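Local coordinates for mitochondrial dynamics protein MID49 (Mus musculus, PDB 4WOY) that recruits the fission mediator Drp1 to the mitochondrial outer membrane, regulates its GTPase activity and is required for mitochondrial fission, at residues Leu72-Leu84 against Ser113-Ser125. The protein carries 1 engineered substitution. Residues are numbered along the deposited sequence; the frame is centred on the assembly and turned at random.
Sequences LAPLELEPGLWSL and SPWDRFLVGGYLS
Leu77 and Trp115 face each other with CA atoms 7.9 Å apart, where the loop joining strands 69-74 and 82-86 meets the turn before hairpin 119-124; at that spacing side chains do most of the joining. Trp115 NE1 donates to Glu76 O at 2.9 Å, with an N-H...O angle of 162°; the oxygen lies near the indole plane, whereas the donor stands well above the carbonyl plane. Leucines cover one indole face: Leu75 CD2 sits 3.6 Å from the centroid of the Trp115 six-membered ring, and Leu77 CD2 lies 3.9 Å from that of the five-membered ring, both CH-pi contacts. Phe48 meets Trp115 edge-to-face. The Glu78 chain bends at chi2 (83°), bringing its carboxylate between two donors: Ser113 OG reaches OE2 at 2.9 Å on the syn side but tilted out of the carboxylate plane, and Trp82 NE1, bracing it from within the same loop, reaches OE1 at 3.0 Å. Ser113 OG also accepts from Trp115 N, an ST turn. The Trp82 benzo ring extends to Leu124 CB, 3.7 Å from CZ3, and to Leu119 CD2. One indole N-H and one hydroxyl thus tie the loop of this nucleotidyltransferase-like domain to the turn, and Glu78's donors would probably stabilise its negative charge.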
loop_
_atom_site.group_PDB
_atom_site.type_symbol
_atom_site.label_atom_id
_atom_site.label_comp_id
_atom_site.label_asym_id
_atom_site.label_seq_id
_atom_site.Cartn_x
_atom_site.Cartn_y
_atom_site.Cartn_z
ATOM N N LEU A 72 8.092 6.580 2.048
ATOM C CA LEU A 72 8.917 6.080 0.958
ATOM C C LEU A 72 10.347 6.545 1.136
ATOM O O LEU A 72 10.582 7.734 1.310
ATOM C CB LEU A 72 8.400 6.566 -0.390
ATOM C CG LEU A 72 6.983 6.215 -0.813
ATOM C CD1 LEU A 72 6.809 6.439 -2.309
ATOM C CD2 LEU A 72 6.641 4.790 -0.417
ATOM N N ALA A 73 11.284 5.595 1.128
ATOM C CA ALA A 73 12.718 5.877 1.139
ATOM C C ALA A 73 13.338 5.342 -0.167
ATOM O O ALA A 73 13.643 4.151 -0.274
ATOM C CB ALA A 73 13.395 5.261 2.380
ATOM N N PRO A 74 13.471 6.214 -1.181
ATOM C CA PRO A 74 13.949 5.754 -2.497
ATOM C C PRO A 74 15.447 5.501 -2.550
ATOM O O PRO A 74 16.239 6.345 -2.161
ATOM C CB PRO A 74 13.553 6.896 -3.440
ATOM C CG PRO A 74 13.435 8.110 -2.555
ATOM C CD PRO A 74 12.982 7.608 -1.211
ATOM N N LEU A 75 15.817 4.318 -3.025
ATOM C CA LEU A 75 17.209 4.012 -3.296
ATOM C C LEU A 75 17.603 4.735 -4.567
ATOM O O LEU A 75 16.807 4.781 -5.515
ATOM C CB LEU A 75 17.416 2.508 -3.459
ATOM C CG LEU A 75 17.467 1.638 -2.207
ATOM C CD1 LEU A 75 16.061 1.365 -1.658
ATOM C CD2 LEU A 75 18.234 0.356 -2.528
ATOM N N GLU A 76 18.784 5.351 -4.587
ATOM C CA GLU A 76 19.257 5.921 -5.845
ATOM C C GLU A 76 20.241 4.948 -6.466
ATOM O O GLU A 76 21.394 4.886 -6.050
ATOM C CB GLU A 76 19.890 7.297 -5.644
ATOM C CG GLU A 76 18.865 8.326 -5.179
ATOM C CD GLU A 76 19.451 9.656 -4.792
ATOM O OE1 GLU A 76 20.698 9.784 -4.685
ATOM O OE2 GLU A 76 18.638 10.585 -4.606
ATOM N N LEU A 77 19.780 4.184 -7.455
ATOM C CA LEU A 77 20.639 3.202 -8.108
ATOM C C LEU A 77 21.443 3.832 -9.268
ATOM O O LEU A 77 20.936 4.690 -9.989
ATOM C CB LEU A 77 19.799 2.025 -8.610
ATOM C CG LEU A 77 19.044 1.201 -7.559
ATOM C CD1 LEU A 77 18.255 0.049 -8.193
ATOM C CD2 LEU A 77 20.011 0.680 -6.514
ATOM N N GLU A 78 22.705 3.448 -9.419
ATOM C CA GLU A 78 23.493 3.895 -10.580
ATOM C C GLU A 78 22.826 3.456 -11.889
ATOM O O GLU A 78 22.481 2.295 -12.054
ATOM C CB GLU A 78 24.938 3.365 -10.536
ATOM C CG GLU A 78 25.747 3.787 -9.311
ATOM C CD GLU A 78 25.493 2.915 -8.074
ATOM O OE1 GLU A 78 24.546 2.100 -8.078
ATOM O OE2 GLU A 78 26.257 3.044 -7.099
ATOM N N PRO A 79 22.595 4.400 -12.798
ATOM C CA PRO A 79 21.927 4.043 -14.061
ATOM C C PRO A 79 22.686 3.014 -14.899
ATOM O O PRO A 79 23.864 3.194 -15.177
ATOM C CB PRO A 79 21.826 5.387 -14.796
ATOM C CG PRO A 79 22.852 6.282 -14.123
ATOM C CD PRO A 79 22.902 5.839 -12.697
ATOM N N GLY A 80 22.007 1.930 -15.264
ATOM C CA GLY A 80 22.601 0.894 -16.090
ATOM C C GLY A 80 23.486 -0.111 -15.371
ATOM O O GLY A 80 24.033 -1.024 -15.987
ATOM N N LEU A 81 23.643 0.063 -14.069
ATOM C CA LEU A 81 24.416 -0.872 -13.256
ATOM C C LEU A 81 23.495 -1.944 -12.707
ATOM O O LEU A 81 23.939 -2.933 -12.134
ATOM C CB LEU A 81 25.104 -0.143 -12.105
ATOM C CG LEU A 81 26.526 -0.503 -11.695
ATOM C CD1 LEU A 81 27.500 -0.333 -12.857
ATOM C CD2 LEU A 81 26.941 0.384 -10.514
ATOM N N TRP A 82 22.198 -1.722 -12.888
ATOM C CA TRP A 82 21.172 -2.566 -12.292
ATOM C C TRP A 82 20.062 -2.794 -13.289
ATOM O O TRP A 82 19.718 -1.902 -14.064
ATOM C CB TRP A 82 20.605 -1.935 -11.017
ATOM C CG TRP A 82 21.652 -1.563 -10.018
ATOM C CD1 TRP A 82 22.312 -0.357 -9.905
ATOM C CD2 TRP A 82 22.174 -2.413 -8.978
ATOM N NE1 TRP A 82 23.201 -0.416 -8.849
ATOM C CE2 TRP A 82 23.141 -1.660 -8.270
ATOM C CE3 TRP A 82 21.908 -3.738 -8.577
ATOM C CZ2 TRP A 82 23.850 -2.189 -7.185
ATOM C CZ3 TRP A 82 22.614 -4.264 -7.475
ATOM C CH2 TRP A 82 23.573 -3.484 -6.798
ATOM N N SER A 83 19.516 -4.003 -13.259
ATOM C CA SER A 83 18.526 -4.430 -14.234
ATOM C C SER A 83 17.378 -5.114 -13.516
ATOM O O SER A 83 17.562 -5.677 -12.463
ATOM C CB SER A 83 19.175 -5.361 -15.257
ATOM O OG SER A 83 18.200 -6.084 -15.977
ATOM N N LEU A 84 16.189 -5.047 -14.068
ATOM C CA LEU A 84 15.032 -5.648 -13.437
ATOM C C LEU A 84 14.771 -6.992 -14.028
ATOM O O LEU A 84 14.888 -7.184 -15.235
ATOM C CB LEU A 84 13.790 -4.781 -13.615
ATOM C CG LEU A 84 14.003 -3.388 -13.051
ATOM C CD1 LEU A 84 12.722 -2.610 -13.182
ATOM C CD2 LEU A 84 14.476 -3.460 -11.592
ATOM N N SER A 113 29.815 -0.009 -6.191
ATOM C CA SER A 113 28.565 0.586 -5.736
ATOM C C SER A 113 28.333 0.382 -4.242
ATOM O O SER A 113 28.534 -0.718 -3.729
ATOM C CB SER A 113 27.386 0.005 -6.499
ATOM O OG SER A 113 26.180 0.389 -5.858
ATOM N N PRO A 114 27.877 1.439 -3.546
ATOM C CA PRO A 114 27.570 1.349 -2.112
ATOM C C PRO A 114 26.470 0.337 -1.834
ATOM O O PRO A 114 26.391 -0.207 -0.734
ATOM C CB PRO A 114 27.115 2.784 -1.756
ATOM C CG PRO A 114 26.670 3.390 -3.099
ATOM C CD PRO A 114 27.624 2.800 -4.086
ATOM N N TRP A 115 25.640 0.056 -2.827
ATOM C CA TRP A 115 24.605 -0.929 -2.633
ATOM C C TRP A 115 25.141 -2.375 -2.692
ATOM O O TRP A 115 24.399 -3.325 -2.370
ATOM C CB TRP A 115 23.501 -0.736 -3.672
ATOM C CG TRP A 115 22.881 0.639 -3.656
ATOM C CD1 TRP A 115 22.934 1.577 -4.658
ATOM C CD2 TRP A 115 22.107 1.230 -2.589
ATOM N NE1 TRP A 115 22.243 2.710 -4.278
ATOM C CE2 TRP A 115 21.730 2.524 -3.018
ATOM C CE3 TRP A 115 21.719 0.800 -1.311
ATOM C CZ2 TRP A 115 20.976 3.388 -2.208
ATOM C CZ3 TRP A 115 20.958 1.658 -0.514
ATOM C CH2 TRP A 115 20.595 2.933 -0.968
ATOM N N ASP A 116 26.399 -2.553 -3.119
ATOM C CA ASP A 116 26.945 -3.912 -3.288
ATOM C C ASP A 116 26.979 -4.719 -1.972
ATOM O O ASP A 116 26.874 -5.947 -2.004
ATOM C CB ASP A 116 28.355 -3.895 -3.882
ATOM C CG ASP A 116 28.376 -3.514 -5.345
ATOM O OD1 ASP A 116 27.316 -3.539 -6.005
ATOM O OD2 ASP A 116 29.476 -3.205 -5.841
ATOM N N ARG A 117 27.081 -4.045 -0.825
ATOM C CA ARG A 117 27.100 -4.766 0.450
ATOM C C ARG A 117 25.767 -5.486 0.743
ATOM O O ARG A 117 25.706 -6.356 1.616
ATOM C CB ARG A 117 27.437 -3.837 1.597
ATOM C CG ARG A 117 26.378 -2.844 1.867
ATOM C CD ARG A 117 26.697 -2.074 3.123
ATOM N NE ARG A 117 26.268 -2.804 4.301
ATOM C CZ ARG A 117 26.070 -2.239 5.488
ATOM N NH1 ARG A 117 26.270 -0.930 5.651
ATOM N NH2 ARG A 117 25.664 -2.982 6.510
ATOM N N PHE A 118 24.713 -5.123 0.018
ATOM C CA PHE A 118 23.424 -5.787 0.154
ATOM C C PHE A 118 23.222 -6.851 -0.905
ATOM O O PHE A 118 22.111 -7.357 -1.089
ATOM C CB PHE A 118 22.302 -4.749 0.102
ATOM C CG PHE A 118 22.511 -3.631 1.062
ATOM C CD1 PHE A 118 22.375 -3.854 2.435
ATOM C CD2 PHE A 118 22.919 -2.377 0.611
ATOM C CE1 PHE A 118 22.602 -2.822 3.347
ATOM C CE2 PHE A 118 23.150 -1.342 1.515
ATOM C CZ PHE A 118 22.997 -1.572 2.895
ATOM N N LEU A 119 24.288 -7.182 -1.625
ATOM C CA LEU A 119 24.209 -8.251 -2.600
ATOM C C LEU A 119 24.176 -9.630 -1.945
ATOM O O LEU A 119 24.988 -9.940 -1.086
ATOM C CB LEU A 119 25.389 -8.171 -3.572
ATOM C CG LEU A 119 25.387 -7.143 -4.696
ATOM C CD1 LEU A 119 26.676 -7.316 -5.461
ATOM C CD2 LEU A 119 24.205 -7.389 -5.593
ATOM N N VAL A 120 23.201 -10.434 -2.337
ATOM C CA VAL A 120 23.227 -11.874 -2.134
ATOM C C VAL A 120 23.385 -12.525 -3.497
ATOM O O VAL A 120 22.514 -12.377 -4.343
ATOM C CB VAL A 120 21.958 -12.380 -1.435
ATOM C CG1 VAL A 120 21.959 -13.901 -1.366
ATOM C CG2 VAL A 120 21.908 -11.812 -0.062
ATOM N N GLY A 121 24.515 -13.182 -3.730
ATOM C CA GLY A 121 24.914 -13.562 -5.073
ATOM C C GLY A 121 25.036 -12.367 -5.995
ATOM O O GLY A 121 25.787 -11.439 -5.719
ATOM N N GLY A 122 24.277 -12.379 -7.086
ATOM C CA GLY A 122 24.281 -11.277 -8.032
ATOM C C GLY A 122 23.047 -10.380 -8.016
ATOM O O GLY A 122 22.768 -9.679 -8.985
ATOM N N TYR A 123 22.296 -10.430 -6.921
ATOM C CA TYR A 123 21.100 -9.631 -6.787
ATOM C C TYR A 123 21.103 -8.792 -5.544
ATOM O O TYR A 123 21.573 -9.224 -4.489
ATOM C CB TYR A 123 19.878 -10.536 -6.771
ATOM C CG TYR A 123 19.695 -11.286 -8.064
ATOM C CD1 TYR A 123 18.955 -10.731 -9.115
ATOM C CD2 TYR A 123 20.274 -12.539 -8.249
ATOM C CE1 TYR A 123 18.797 -11.416 -10.321
ATOM C CE2 TYR A 123 20.119 -13.241 -9.456
ATOM C CZ TYR A 123 19.391 -12.664 -10.483
ATOM O OH TYR A 123 19.218 -13.344 -11.664
ATOM N N LEU A 124 20.546 -7.597 -5.669
ATOM C CA LEU A 124 20.343 -6.724 -4.536
ATOM C C LEU A 124 19.212 -7.265 -3.664
ATOM O O LEU A 124 18.059 -7.334 -4.095
ATOM C CB LEU A 124 20.008 -5.317 -5.013
ATOM C CG LEU A 124 19.831 -4.227 -3.971
ATOM C CD1 LEU A 124 21.126 -4.021 -3.246
ATOM C CD2 LEU A 124 19.403 -2.969 -4.688
ATOM N N SER A 125 19.552 -7.641 -2.435
ATOM C CA SER A 125 18.617 -8.370 -1.580
ATOM C C SER A 125 17.730 -7.449 -0.751
ATOM O O SER A 125 18.221 -6.756 0.111
ATOM C CB SER A 125 19.369 -9.304 -0.635
ATOM O OG SER A 125 18.464 -9.940 0.260
#